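Local atomic coordinates of beta-galacturonidase (Eisenbergiella tayi, PDB entry 6NCW), a protein that probably hydrolyses beta-linked galacturonides, as a family 2 glycoside hydrolase of a human gut bacterium. Residues A[273-278]-A[507-512]; A[376-381]-A[409-414]; A[427-432]-A[464-469]; A[437-442]-A[492-497]. All blocks are in the same frame, centred on the assembly; numbering follows the deposited sequence.

Contact 1. Residues A[273-278]-A[507-512]; sequences KGFCRH and VYIWQF
Gly274 N donates to Val507 O at 2.9 Å, one rung of the parallel ladder between strands 268-276 and 504-509. Three more backbone bonds follow: Ile509 N to Gly274 O, Cys276 N to Ile509 O, and Phe512 N to Cys276 O at 2.7 Å, this last beyond the cis peptide that precedes Gln511. Strands 268-276 and 504-509 are the first and last of the TIM barrel, so the ladder closes it.

The apolar contacts fall on two faces. Phe275 and Ile509 lie side by side, CE1 of Phe275 3.9 Å from CG2 of Ile509, and both also touch Val548 of helix 544-553. On the other face, Tyr508 CD2 rests 3.4 Å from Gly274 CA, where no side chain intervenes. Cys276 CB comes within 3.6 Å of Trp510 CE3, with its sulfur oblique to that ring.

Polar groups gather past the strand ends. Gln511 OE1 takes a water at 2.6 Å that accepts from His278 N, and meets the His278 ring at its edge, at CD2. Trp510 NE1 hydrogen-bonds Asn530 OD1.

Backbone bonds thus bear the barrel closure, while Trp510 packs on Cys276 and reaches Asn530 of the galacturonate site.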
loop_
_atom_site.group_PDB
_atom_site.type_symbol
_atom_site.label_atom_id
_atom_site.label_comp_id
_atom_site.label_asym_id
_atom_site.label_seq_id
_atom_site.Cartn_x
_atom_site.Cartn_y
_atom_site.Cartn_z
ATOM N N LYS A 273 27.810 8.537 14.871
ATOM C CA LYS A 273 26.366 8.617 14.621
ATOM C C LYS A 273 26.139 8.057 13.215
ATOM O O LYS A 273 26.126 8.798 12.238
ATOM C CB LYS A 273 25.842 10.063 14.729
ATOM C CG LYS A 273 26.172 10.794 16.052
ATOM C CD LYS A 273 25.459 12.142 16.136
ATOM C CE LYS A 273 26.121 13.194 15.261
ATOM N NZ LYS A 273 25.180 14.267 14.798
ATOM N N GLY A 274 25.965 6.741 13.092
ATOM C CA GLY A 274 26.147 6.075 11.825
ATOM C C GLY A 274 24.936 5.317 11.302
ATOM O O GLY A 274 23.933 5.086 12.005
ATOM N N PHE A 275 25.069 4.907 10.041
ATOM C CA PHE A 275 24.159 3.997 9.371
ATOM C C PHE A 275 24.932 2.868 8.719
ATOM O O PHE A 275 25.958 3.093 8.060
ATOM C CB PHE A 275 23.314 4.711 8.313
ATOM C CG PHE A 275 22.089 5.359 8.876
ATOM C CD1 PHE A 275 20.951 4.606 9.123
ATOM C CD2 PHE A 275 22.073 6.722 9.162
ATOM C CE1 PHE A 275 19.811 5.205 9.667
ATOM C CE2 PHE A 275 20.945 7.323 9.690
ATOM C CZ PHE A 275 19.807 6.561 9.948
ATOM N N CYS A 276 24.435 1.655 8.896
ATOM C CA CYS A 276 24.808 0.592 7.989
ATOM C C CYS A 276 24.116 0.857 6.658
ATOM O O CYS A 276 22.925 1.164 6.629
ATOM C CB CYS A 276 24.392 -0.762 8.556
ATOM S SG CYS A 276 25.225 -1.204 10.117
ATOM N N ARG A 277 24.861 0.775 5.554
ATOM C CA ARG A 277 24.259 0.961 4.241
ATOM C C ARG A 277 24.818 -0.068 3.271
ATOM O O ARG A 277 26.033 -0.104 3.027
ATOM C CB ARG A 277 24.485 2.384 3.714
ATOM C CG ARG A 277 23.973 2.609 2.280
ATOM C CD ARG A 277 24.390 3.990 1.762
ATOM N NE ARG A 277 24.071 4.188 0.349
ATOM C CZ ARG A 277 24.857 3.821 -0.663
ATOM N NH1 ARG A 277 26.012 3.214 -0.422
ATOM N NH2 ARG A 277 24.477 4.055 -1.919
ATOM N N HIS A 278 23.920 -0.893 2.728
ATOM C CA HIS A 278 24.202 -1.773 1.596
ATOM C C HIS A 278 24.208 -0.989 0.288
ATOM O O HIS A 278 23.458 -0.024 0.114
ATOM C CB HIS A 278 23.135 -2.881 1.493
ATOM C CG HIS A 278 23.476 -4.123 2.256
ATOM N ND1 HIS A 278 24.519 -4.950 1.896
ATOM C CD2 HIS A 278 22.935 -4.661 3.376
ATOM C CE1 HIS A 278 24.599 -5.950 2.755
ATOM N NE2 HIS A 278 23.637 -5.808 3.652
ATOM N N VAL A 507 27.318 4.301 17.540
ATOM C CA VAL A 507 26.391 3.298 17.016
ATOM C C VAL A 507 26.275 3.442 15.501
ATOM O O VAL A 507 26.320 4.555 14.962
ATOM C CB VAL A 507 24.993 3.441 17.680
ATOM C CG1 VAL A 507 24.446 4.855 17.478
ATOM C CG2 VAL A 507 24.002 2.438 17.080
ATOM N N TYR A 508 26.114 2.302 14.807
ATOM C CA TYR A 508 25.591 2.267 13.442
ATOM C C TYR A 508 24.232 1.594 13.475
ATOM O O TYR A 508 24.120 0.419 13.844
ATOM C CB TYR A 508 26.502 1.529 12.457
ATOM C CG TYR A 508 27.806 2.212 12.196
ATOM C CD1 TYR A 508 28.960 1.821 12.876
ATOM C CD2 TYR A 508 27.900 3.255 11.274
ATOM C CE1 TYR A 508 30.174 2.459 12.658
ATOM C CE2 TYR A 508 29.112 3.888 11.039
ATOM C CZ TYR A 508 30.244 3.494 11.745
ATOM O OH TYR A 508 31.453 4.119 11.528
ATOM N N ILE A 509 23.207 2.346 13.088
ATOM C CA ILE A 509 21.879 1.774 12.928
ATOM C C ILE A 509 21.883 0.742 11.807
ATOM O O ILE A 509 22.409 0.979 10.708
ATOM C CB ILE A 509 20.859 2.892 12.662
ATOM C CG1 ILE A 509 20.669 3.722 13.945
ATOM C CG2 ILE A 509 19.520 2.296 12.244
ATOM C CD1 ILE A 509 20.045 5.063 13.737
ATOM N N TRP A 510 21.287 -0.411 12.079
ATOM C CA TRP A 510 20.944 -1.363 11.035
ATOM C C TRP A 510 19.481 -1.117 10.693
ATOM O O TRP A 510 18.604 -1.430 11.504
ATOM C CB TRP A 510 21.156 -2.816 11.478
ATOM C CG TRP A 510 20.787 -3.722 10.344
ATOM C CD1 TRP A 510 19.533 -4.164 10.016
ATOM C CD2 TRP A 510 21.670 -4.203 9.302
ATOM N NE1 TRP A 510 19.584 -4.916 8.858
ATOM C CE2 TRP A 510 20.882 -4.952 8.401
ATOM C CE3 TRP A 510 23.049 -4.080 9.060
ATOM C CZ2 TRP A 510 21.426 -5.589 7.276
ATOM C CZ3 TRP A 510 23.592 -4.716 7.944
ATOM C CH2 TRP A 510 22.772 -5.459 7.062
ATOM N N GLN A 511 19.196 -0.558 9.506
ATOM C CA GLN A 511 20.154 -0.122 8.511
ATOM C C GLN A 511 19.522 1.059 7.783
ATOM O O GLN A 511 18.424 1.460 8.102
ATOM C CB GLN A 511 20.532 -1.255 7.528
ATOM C CG GLN A 511 19.366 -1.769 6.684
ATOM C CD GLN A 511 19.798 -2.743 5.584
ATOM O OE1 GLN A 511 20.856 -2.559 4.929
ATOM N NE2 GLN A 511 18.989 -3.796 5.380
ATOM N N PHE A 512 20.221 1.624 6.799
ATOM C CA PHE A 512 19.707 2.807 6.115
ATOM C C PHE A 512 18.411 2.508 5.358
ATOM O O PHE A 512 17.387 3.172 5.562
ATOM C CB PHE A 512 20.771 3.360 5.158
ATOM C CG PHE A 512 20.242 4.406 4.227
ATOM C CD1 PHE A 512 20.258 4.207 2.858
ATOM C CD2 PHE A 512 19.704 5.584 4.727
ATOM C CE1 PHE A 512 19.763 5.183 1.995
ATOM C CE2 PHE A 512 19.189 6.550 3.882
ATOM C CZ PHE A 512 19.228 6.358 2.513
HETATM O O HOH W 1 21.053 -0.268 3.658
#

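Contact 2. Residues A[376-381]-A[409-414]; sequences LNECAS and ASCRFK
Arg412 reaches back from the end of strand 406-410 and lays its guanidinium against the backbone of Cys379 and Ala380. Its CB is 3.9 Å from Ser381 OG, and CG comes closer to the same oxygen, at 3.4 Å. A bend at chi2 (-35°) then folds the chain over the 376-381 loop. CZ sits 3.5 Å from Cys379 O, which lies over the centre of one guanidinium face, so that the carbonyl oxygen meets the flat of the group and probably steadies the charge electrostatically. Of the two end nitrogens, NH2 ends 3.6 Å from Ala380 CA, whereas NH1 donates to a water that in turn donates to Glu378 O. A second water links Cys379 O to Cys411 N.

One direct hydrogen bond joins the segments: Glu378 N to Ala409 O, 2.9 Å and nearly straight at 166°. Beside it the Glu378 chain runs out along Cys411, CG touching SG at 3.6 Å, and its OE2 hydrogen-bonds Asn428 ND2 and a glycerol probably from the crystallisation liquor. Asn377 OD1 rests 3.3 Å from Ala409 CB and accepts from Arg309 and Asn428. At the root of the arginine, Ser410 OG accepts from Arg412 N, an ST turn that Asp416 joins through the same hydroxyl.

A type II turn, Leu376 to Cys379, thus packs on the next strand's C-terminal end. Such loops after the strands build the active-site mouth of a TIM barrel; here Asn377 binds galacturonate, and the Asn-Glu pair fits the acid/base position of family 2 hydrolases.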
loop_
_atom_site.group_PDB
_atom_site.type_symbol
_atom_site.label_atom_id
_atom_site.label_comp_id
_atom_site.label_asym_id
_atom_site.label_seq_id
_atom_site.Cartn_x
_atom_site.Cartn_y
_atom_site.Cartn_z
ATOM N N LEU A 376 35.181 -9.698 8.537
ATOM C CA LEU A 376 34.500 -10.921 8.972
ATOM C C LEU A 376 33.309 -10.635 9.888
ATOM O O LEU A 376 33.185 -11.192 10.989
ATOM C CB LEU A 376 35.491 -11.859 9.659
ATOM C CG LEU A 376 36.680 -12.307 8.810
ATOM C CD1 LEU A 376 37.518 -13.295 9.621
ATOM C CD2 LEU A 376 36.219 -12.895 7.457
ATOM N N ASN A 377 32.415 -9.772 9.408
ATOM C CA ASN A 377 31.157 -9.504 10.092
ATOM C C ASN A 377 30.436 -10.791 10.486
ATOM O O ASN A 377 30.114 -11.623 9.634
ATOM C CB ASN A 377 30.256 -8.651 9.196
ATOM C CG ASN A 377 28.884 -8.444 9.806
ATOM O OD1 ASN A 377 28.692 -7.550 10.638
ATOM N ND2 ASN A 377 27.919 -9.287 9.410
ATOM N N GLU A 378 30.194 -10.945 11.791
ATOM C CA GLU A 378 29.432 -12.060 12.355
ATOM C C GLU A 378 29.951 -13.432 11.905
ATOM O O GLU A 378 29.185 -14.389 11.784
ATOM C CB GLU A 378 27.941 -11.923 12.029
ATOM C CG GLU A 378 27.288 -10.716 12.699
ATOM C CD GLU A 378 25.766 -10.806 12.729
ATOM O OE1 GLU A 378 25.205 -11.737 12.096
ATOM O OE2 GLU A 378 25.132 -9.940 13.389
ATOM N N CYS A 379 31.249 -13.565 11.670
ATOM C CA CYS A 379 31.794 -14.881 11.364
ATOM C C CYS A 379 32.109 -15.616 12.674
ATOM O O CYS A 379 31.726 -15.173 13.766
ATOM C CB CYS A 379 32.969 -14.735 10.398
ATOM S SG CYS A 379 32.399 -14.094 8.776
ATOM N N ALA A 380 32.762 -16.780 12.585
ATOM C CA ALA A 380 32.804 -17.714 13.721
ATOM C C ALA A 380 33.968 -17.403 14.676
ATOM O O ALA A 380 34.882 -18.206 14.880
ATOM C CB ALA A 380 32.868 -19.152 13.216
ATOM N N SER A 381 33.900 -16.220 15.296
ATOM C CA SER A 381 34.936 -15.741 16.207
ATOM C C SER A 381 34.898 -16.411 17.577
ATOM O O SER A 381 35.725 -16.078 18.438
ATOM C CB SER A 381 34.815 -14.230 16.391
ATOM O OG SER A 381 33.553 -13.901 16.911
ATOM N N ALA A 409 32.674 -6.583 13.455
ATOM C CA ALA A 409 31.341 -6.595 14.060
ATOM C C ALA A 409 31.014 -8.009 14.538
ATOM O O ALA A 409 30.808 -8.913 13.723
ATOM C CB ALA A 409 30.301 -6.091 13.063
ATOM N N SER A 410 30.981 -8.214 15.854
ATOM C CA SER A 410 30.708 -9.530 16.416
ATOM C C SER A 410 29.246 -9.698 16.796
ATOM O O SER A 410 28.583 -8.755 17.232
ATOM C CB SER A 410 31.558 -9.791 17.660
ATOM O OG SER A 410 31.170 -11.015 18.273
ATOM N N CYS A 411 28.758 -10.932 16.672
ATOM C CA CYS A 411 27.497 -11.317 17.297
ATOM C C CYS A 411 27.673 -12.464 18.286
ATOM O O CYS A 411 26.674 -13.044 18.725
ATOM C CB CYS A 411 26.458 -11.694 16.238
ATOM S SG CYS A 411 26.948 -13.128 15.285
ATOM N N ARG A 412 28.917 -12.807 18.649
ATOM C CA ARG A 412 29.194 -13.901 19.583
ATOM C C ARG A 412 29.085 -13.358 21.006
ATOM O O ARG A 412 30.071 -13.037 21.673
ATOM C CB ARG A 412 30.564 -14.517 19.313
ATOM C CG ARG A 412 30.665 -15.284 17.985
ATOM C CD ARG A 412 29.349 -16.007 17.638
ATOM N NE ARG A 412 29.526 -17.022 16.601
ATOM C CZ ARG A 412 29.100 -16.917 15.343
ATOM N NH1 ARG A 412 28.459 -15.830 14.936
ATOM N NH2 ARG A 412 29.316 -17.910 14.487
ATOM N N PHE A 413 27.840 -13.264 21.471
ATOM C CA PHE A 413 27.492 -12.624 22.734
ATOM C C PHE A 413 28.138 -13.345 23.916
ATOM O O PHE A 413 27.653 -14.394 24.344
ATOM C CB PHE A 413 25.963 -12.589 22.863
ATOM C CG PHE A 413 25.445 -11.734 23.989
ATOM C CD1 PHE A 413 25.033 -12.310 25.187
ATOM C CD2 PHE A 413 25.319 -10.364 23.835
ATOM C CE1 PHE A 413 24.530 -11.534 26.219
ATOM C CE2 PHE A 413 24.814 -9.584 24.865
ATOM C CZ PHE A 413 24.414 -10.171 26.056
ATOM N N LYS A 414 29.251 -12.799 24.420
ATOM C CA LYS A 414 29.976 -13.295 25.591
ATOM C C LYS A 414 30.702 -14.612 25.338
ATOM O O LYS A 414 31.047 -15.322 26.285
ATOM C CB LYS A 414 29.046 -13.417 26.809
ATOM C CG LYS A 414 28.498 -12.055 27.264
ATOM C CD LYS A 414 27.294 -12.160 28.172
ATOM C CE LYS A 414 27.244 -13.436 28.966
ATOM N NZ LYS A 414 26.000 -13.428 29.777
HETATM O O HOH W 2 26.511 -16.015 12.760
HETATM O O HOH W 3 30.843 -12.742 15.257
#

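Contact 3. Residues A[427-432]-A[464-469]; sequences YNIYPK and TEIGAG
The beta-alpha-beta unit of strand 425-428, helix 439-453 and strand 461-466 brings Asn428 and Tyr430 against Glu465, a galacturonate-binding residue on the C-terminal rim of the TIM barrel. Tyr430 OH donates to Glu465 OE2 at 2.6 Å. The oxygen lies at the edge of the phenol ring, in its plane, and is met on its anti side, somewhat out of the carboxylate plane; ring and carboxylate are turned 66° from each other. With CG anti to the carbonyl carbon (chi1 -75°) and the chain extended beyond it, Glu465 runs its carboxylate past the Asn428 amide. The two flat groups stack, 15° from parallel, with Asn428 CG 3.4 Å from Glu465 CD. Arg309 makes a salt bridge to OE1, so the two carboxylate oxygens have separate partners. A glutamate held this way at the end of the seventh barrel strand is consistent with the nucleophile position of family 2 hydrolases. Asn428 in turn is fixed at OD1 by Thr464 OG1, which donates at 2.7 Å.

Two backbone bonds carry the parallel pairing: Thr464 N to Tyr427 O, and Ile429 N to Glu465 O at 2.9 Å. Past them Ile466 CA makes a C-H...O contact of 3.3 Å to Ile429 O. On the outer side Ile429 CG1 and Ile466 CD1 meet at 3.9 Å.

Around this pair, Pro431 touches Val439 of helix 439-453, Ile466 packs on Gln494 of helix 484-500, and Asn428 pairs through its backbone with Ser410 of strand 406-410.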
loop_
_atom_site.group_PDB
_atom_site.type_symbol
_atom_site.label_atom_id
_atom_site.label_comp_id
_atom_site.label_asym_id
_atom_site.label_seq_id
_atom_site.Cartn_x
_atom_site.Cartn_y
_atom_site.Cartn_z
ATOM N N TYR A 427 30.058 -4.766 18.442
ATOM C CA TYR A 427 29.022 -5.772 18.615
ATOM C C TYR A 427 27.741 -5.390 17.883
ATOM O O TYR A 427 27.337 -4.229 17.876
ATOM C CB TYR A 427 28.747 -5.991 20.092
ATOM C CG TYR A 427 29.495 -7.196 20.615
ATOM C CD1 TYR A 427 30.758 -7.075 21.198
ATOM C CD2 TYR A 427 28.954 -8.460 20.487
ATOM C CE1 TYR A 427 31.449 -8.210 21.667
ATOM C CE2 TYR A 427 29.622 -9.584 20.946
ATOM C CZ TYR A 427 30.858 -9.463 21.532
ATOM O OH TYR A 427 31.478 -10.618 21.968
ATOM N N ASN A 428 27.146 -6.374 17.220
ATOM C CA ASN A 428 25.802 -6.275 16.659
ATOM C C ASN A 428 24.810 -6.816 17.686
ATOM O O ASN A 428 24.923 -7.974 18.108
ATOM C CB ASN A 428 25.703 -7.077 15.364
ATOM C CG ASN A 428 26.735 -6.651 14.341
ATOM O OD1 ASN A 428 27.280 -5.548 14.424
ATOM N ND2 ASN A 428 27.000 -7.512 13.360
ATOM N N ILE A 429 23.856 -5.992 18.099
ATOM C CA ILE A 429 22.867 -6.417 19.094
ATOM C C ILE A 429 21.488 -5.971 18.639
ATOM O O ILE A 429 21.331 -4.881 18.072
ATOM C CB ILE A 429 23.158 -5.866 20.514
ATOM C CG1 ILE A 429 23.030 -4.347 20.557
ATOM C CG2 ILE A 429 24.523 -6.340 21.025
ATOM C CD1 ILE A 429 23.144 -3.751 21.974
ATOM N N TYR A 430 20.478 -6.803 18.908
ATOM C CA TYR A 430 19.094 -6.458 18.567
ATOM C C TYR A 430 18.097 -6.632 19.723
ATOM O O TYR A 430 17.042 -7.246 19.556
ATOM C CB TYR A 430 18.663 -7.291 17.371
ATOM C CG TYR A 430 19.398 -6.945 16.093
ATOM C CD1 TYR A 430 20.589 -7.567 15.763
ATOM C CD2 TYR A 430 18.880 -5.995 15.210
ATOM C CE1 TYR A 430 21.241 -7.265 14.573
ATOM C CE2 TYR A 430 19.519 -5.692 14.031
ATOM C CZ TYR A 430 20.699 -6.325 13.718
ATOM O OH TYR A 430 21.339 -6.017 12.532
ATOM N N PRO A 431 18.375 -6.066 20.900
ATOM C CA PRO A 431 17.353 -6.085 21.959
ATOM C C PRO A 431 16.159 -5.250 21.529
ATOM O O PRO A 431 16.311 -4.209 20.874
ATOM C CB PRO A 431 18.064 -5.458 23.165
ATOM C CG PRO A 431 19.105 -4.522 22.495
ATOM C CD PRO A 431 19.590 -5.342 21.330
ATOM N N LYS A 432 14.971 -5.741 21.881
ATOM C CA LYS A 432 13.652 -5.218 21.536
ATOM C C LYS A 432 13.270 -5.565 20.097
ATOM O O LYS A 432 12.168 -5.188 19.642
ATOM C CB LYS A 432 13.521 -3.706 21.784
ATOM C CG LYS A 432 13.469 -3.394 23.284
ATOM C CD LYS A 432 12.533 -4.398 23.974
ATOM C CE LYS A 432 12.205 -4.011 25.417
ATOM N NZ LYS A 432 11.387 -2.760 25.469
ATOM N N THR A 464 27.869 -1.837 16.316
ATOM C CA THR A 464 27.960 -1.760 14.866
ATOM C C THR A 464 26.657 -2.131 14.170
ATOM O O THR A 464 26.548 -1.907 12.957
ATOM C CB THR A 464 29.107 -2.645 14.347
ATOM O OG1 THR A 464 29.208 -3.842 15.134
ATOM C CG2 THR A 464 30.409 -1.865 14.412
ATOM N N GLU A 465 25.676 -2.660 14.910
ATOM C CA GLU A 465 24.309 -2.881 14.429
ATOM C C GLU A 465 23.357 -2.808 15.610
ATOM O O GLU A 465 23.608 -3.452 16.625
ATOM C CB GLU A 465 24.142 -4.254 13.749
ATOM C CG GLU A 465 24.740 -4.327 12.355
ATOM C CD GLU A 465 24.727 -5.730 11.756
ATOM O OE1 GLU A 465 25.643 -5.997 10.944
ATOM O OE2 GLU A 465 23.823 -6.549 12.083
ATOM N N ILE A 466 22.303 -2.002 15.476
ATOM C CA ILE A 466 21.096 -2.087 16.293
ATOM C C ILE A 466 19.937 -1.548 15.453
ATOM O O ILE A 466 20.112 -0.628 14.650
ATOM C CB ILE A 466 21.270 -1.306 17.625
ATOM C CG1 ILE A 466 20.168 -1.645 18.631
ATOM C CG2 ILE A 466 21.310 0.201 17.373
ATOM C CD1 ILE A 466 20.576 -1.322 20.088
ATOM N N GLY A 467 18.746 -2.116 15.630
ATOM C CA GLY A 467 17.601 -1.637 14.872
ATOM C C GLY A 467 16.415 -2.586 14.955
ATOM O O GLY A 467 16.342 -3.452 15.837
ATOM N N ALA A 468 15.486 -2.408 14.014
ATOM C CA ALA A 468 14.215 -3.118 14.091
ATOM C C ALA A 468 13.550 -3.142 12.719
ATOM O O ALA A 468 13.700 -2.209 11.923
ATOM C CB ALA A 468 13.284 -2.455 15.113
ATOM N N GLY A 469 12.772 -4.190 12.472
ATOM C CA GLY A 469 12.048 -4.286 11.216
ATOM C C GLY A 469 10.812 -3.406 11.205
ATOM O O GLY A 469 10.243 -3.065 12.244
#

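Contact 4. Residues A[437-442]-A[492-497]; sequences VPVEDY and KEQLQA
With CG1 anti to the backbone N (chi1 -176°), Val439 directs that methyl at Ala497 and leaves CG2 beside Glu493; Glu493, fully extended from its own CA (chi1 -177°), brings its carboxylate to the start of helix 439-453. The contact joins two neighbouring outer helices of the TIM barrel, 439-453 and 484-500, at the N-terminal turn of the first.

Pro438 holds the N-cap position, and Glu493 OE2 accepts from the next amide, Val439 N, at 3.1 Å. That bond is straight (164°), though the N-H comes in from above the carboxylate plane. The same oxygen accepts a hydrogen bond from a water at 2.8 Å, and this water accepts from Glu440 N. A carboxylate thus serves two amides of the first turn, one directly and one by water, where the helix dipole would probably favour a negative charge. OE1 goes the other way, to a salt bridge with Lys432.

Underneath, the contact is apolar. Val439 slides past the aliphatic part of Glu493 in the opposite direction, CG2 touching Glu493 CG, and Val439 CG2 also lies 3.8 Å from Gln494 CG. The Gln494 amide is engaged beyond, with NE2 donating to Pro431 O and Gly467 O. At the outer rim, Glu440 OE2 accepts from a water that also donates to Ala497 O. Val439 CG1 closes on Ala497 CB at 3.6 Å.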
loop_
_atom_site.group_PDB
_atom_site.type_symbol
_atom_site.label_atom_id
_atom_site.label_comp_id
_atom_site.label_asym_id
_atom_site.label_seq_id
_atom_site.Cartn_x
_atom_site.Cartn_y
_atom_site.Cartn_z
ATOM N N VAL A 437 14.174 -7.886 25.955
ATOM C CA VAL A 437 14.970 -7.495 27.115
ATOM C C VAL A 437 15.120 -5.987 26.972
ATOM O O VAL A 437 15.356 -5.513 25.849
ATOM C CB VAL A 437 16.354 -8.173 27.131
ATOM C CG1 VAL A 437 17.170 -7.685 28.312
ATOM C CG2 VAL A 437 16.234 -9.700 27.155
ATOM N N PRO A 438 14.996 -5.201 28.040
ATOM C CA PRO A 438 15.313 -3.769 27.937
ATOM C C PRO A 438 16.711 -3.551 27.367
ATOM O O PRO A 438 17.672 -4.228 27.747
ATOM C CB PRO A 438 15.211 -3.283 29.382
ATOM C CG PRO A 438 14.196 -4.235 30.003
ATOM C CD PRO A 438 14.494 -5.570 29.374
ATOM N N VAL A 439 16.823 -2.593 26.446
ATOM C CA VAL A 439 18.099 -2.388 25.756
ATOM C C VAL A 439 19.214 -2.060 26.749
ATOM O O VAL A 439 20.349 -2.545 26.620
ATOM C CB VAL A 439 17.971 -1.291 24.683
ATOM C CG1 VAL A 439 19.295 -1.175 23.925
ATOM C CG2 VAL A 439 16.836 -1.603 23.732
ATOM N N GLU A 440 18.912 -1.234 27.749
ATOM C CA GLU A 440 19.926 -0.848 28.726
ATOM C C GLU A 440 20.504 -2.060 29.451
ATOM O O GLU A 440 21.711 -2.116 29.707
ATOM C CB GLU A 440 19.323 0.125 29.729
ATOM C CG GLU A 440 20.350 0.946 30.438
ATOM C CD GLU A 440 19.782 2.273 30.883
ATOM O OE1 GLU A 440 18.745 2.253 31.593
ATOM O OE2 GLU A 440 20.360 3.323 30.491
ATOM N N ASP A 441 19.656 -3.035 29.792
ATOM C CA ASP A 441 20.119 -4.206 30.537
ATOM C C ASP A 441 20.977 -5.106 29.666
ATOM O O ASP A 441 22.021 -5.597 30.104
ATOM C CB ASP A 441 18.928 -5.004 31.082
ATOM C CG ASP A 441 18.039 -4.178 32.006
ATOM O OD1 ASP A 441 18.441 -3.049 32.347
ATOM O OD2 ASP A 441 16.945 -4.664 32.382
ATOM N N TYR A 442 20.537 -5.347 28.436
ATOM C CA TYR A 442 21.297 -6.173 27.510
ATOM C C TYR A 442 22.662 -5.554 27.239
ATOM O O TYR A 442 23.695 -6.231 27.295
ATOM C CB TYR A 442 20.489 -6.325 26.220
ATOM C CG TYR A 442 20.935 -7.425 25.312
ATOM C CD1 TYR A 442 21.677 -7.150 24.170
ATOM C CD2 TYR A 442 20.591 -8.744 25.577
ATOM C CE1 TYR A 442 22.072 -8.163 23.308
ATOM C CE2 TYR A 442 20.993 -9.771 24.729
ATOM C CZ TYR A 442 21.723 -9.473 23.600
ATOM O OH TYR A 442 22.117 -10.489 22.764
ATOM N N LYS A 492 13.714 4.443 19.343
ATOM C CA LYS A 492 13.831 5.439 20.402
ATOM C C LYS A 492 14.554 4.856 21.617
ATOM O O LYS A 492 15.531 5.429 22.112
ATOM C CB LYS A 492 12.438 5.960 20.776
ATOM C CG LYS A 492 12.472 7.212 21.643
ATOM C CD LYS A 492 11.072 7.662 22.057
ATOM C CE LYS A 492 11.117 9.026 22.757
ATOM N NZ LYS A 492 9.769 9.682 22.769
ATOM N N GLU A 493 14.116 3.684 22.080
ATOM C CA GLU A 493 14.761 3.055 23.228
ATOM C C GLU A 493 16.191 2.611 22.917
ATOM O O GLU A 493 17.082 2.738 23.763
ATOM C CB GLU A 493 13.938 1.856 23.704
ATOM C CG GLU A 493 14.560 1.215 24.944
ATOM C CD GLU A 493 13.852 -0.044 25.422
ATOM O OE1 GLU A 493 12.780 -0.375 24.862
ATOM O OE2 GLU A 493 14.388 -0.702 26.356
ATOM N N GLN A 494 16.420 2.047 21.730
ATOM C CA GLN A 494 17.763 1.579 21.361
ATOM C C GLN A 494 18.783 2.711 21.335
ATOM O O GLN A 494 19.900 2.558 21.840
ATOM C CB GLN A 494 17.717 0.877 20.000
ATOM C CG GLN A 494 17.010 -0.471 20.070
ATOM C CD GLN A 494 16.715 -1.043 18.705
ATOM O OE1 GLN A 494 16.837 -0.347 17.700
ATOM N NE2 GLN A 494 16.332 -2.323 18.657
ATOM N N LEU A 495 18.421 3.854 20.745
ATOM C CA LEU A 495 19.384 4.940 20.604
ATOM C C LEU A 495 19.639 5.611 21.947
ATOM O O LEU A 495 20.782 5.979 22.265
ATOM C CB LEU A 495 18.888 5.958 19.568
ATOM C CG LEU A 495 18.924 5.498 18.087
ATOM C CD1 LEU A 495 18.301 6.532 17.176
ATOM C CD2 LEU A 495 20.346 5.197 17.593
ATOM N N GLN A 496 18.582 5.781 22.745
ATOM C CA GLN A 496 18.738 6.345 24.079
ATOM C C GLN A 496 19.725 5.525 24.906
ATOM O O GLN A 496 20.581 6.087 25.595
ATOM C CB GLN A 496 17.364 6.442 24.751
ATOM C CG GLN A 496 17.357 6.429 26.268
ATOM C CD GLN A 496 17.965 7.672 26.905
ATOM O OE1 GLN A 496 17.876 8.783 26.358
ATOM N NE2 GLN A 496 18.592 7.490 28.080
ATOM N N ALA A 497 19.684 4.198 24.784
ATOM C CA ALA A 497 20.588 3.373 25.579
ATOM C C ALA A 497 22.032 3.480 25.088
ATOM O O ALA A 497 22.945 3.661 25.899
ATOM C CB ALA A 497 20.121 1.920 25.591
HETATM O O HOH W 4 16.553 0.405 27.711
HETATM O O HOH W 5 22.720 2.541 28.523
HETATM O O HOH W 6 18.456 4.381 28.320
#

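All four contacts belong to one TIM barrel. Along the chain, contacts 2, 3 and 4 are nested inside the loop that contact 1 closes: contact 2 first, then contacts 3 and 4, whose segments alternate. Contacts 1, 2 and 3 share the barrel sheet. The centres of contacts 1 and 3 are about 10 Å apart, tied by a probable hydrogen bond from Trp510 N to Ile466 O, 2.8 Å; contacts 2 and 3 meet on neighbouring strands, 406-410 and 425-428. Contact 4 lies in the outer helices, its centre about 10 Å from that of contact 3, joined by the Lys432-Glu493 salt bridge. Together they link the helical shell to the strand end and loop that carry Glu465 and Asn377 into the galacturonate site.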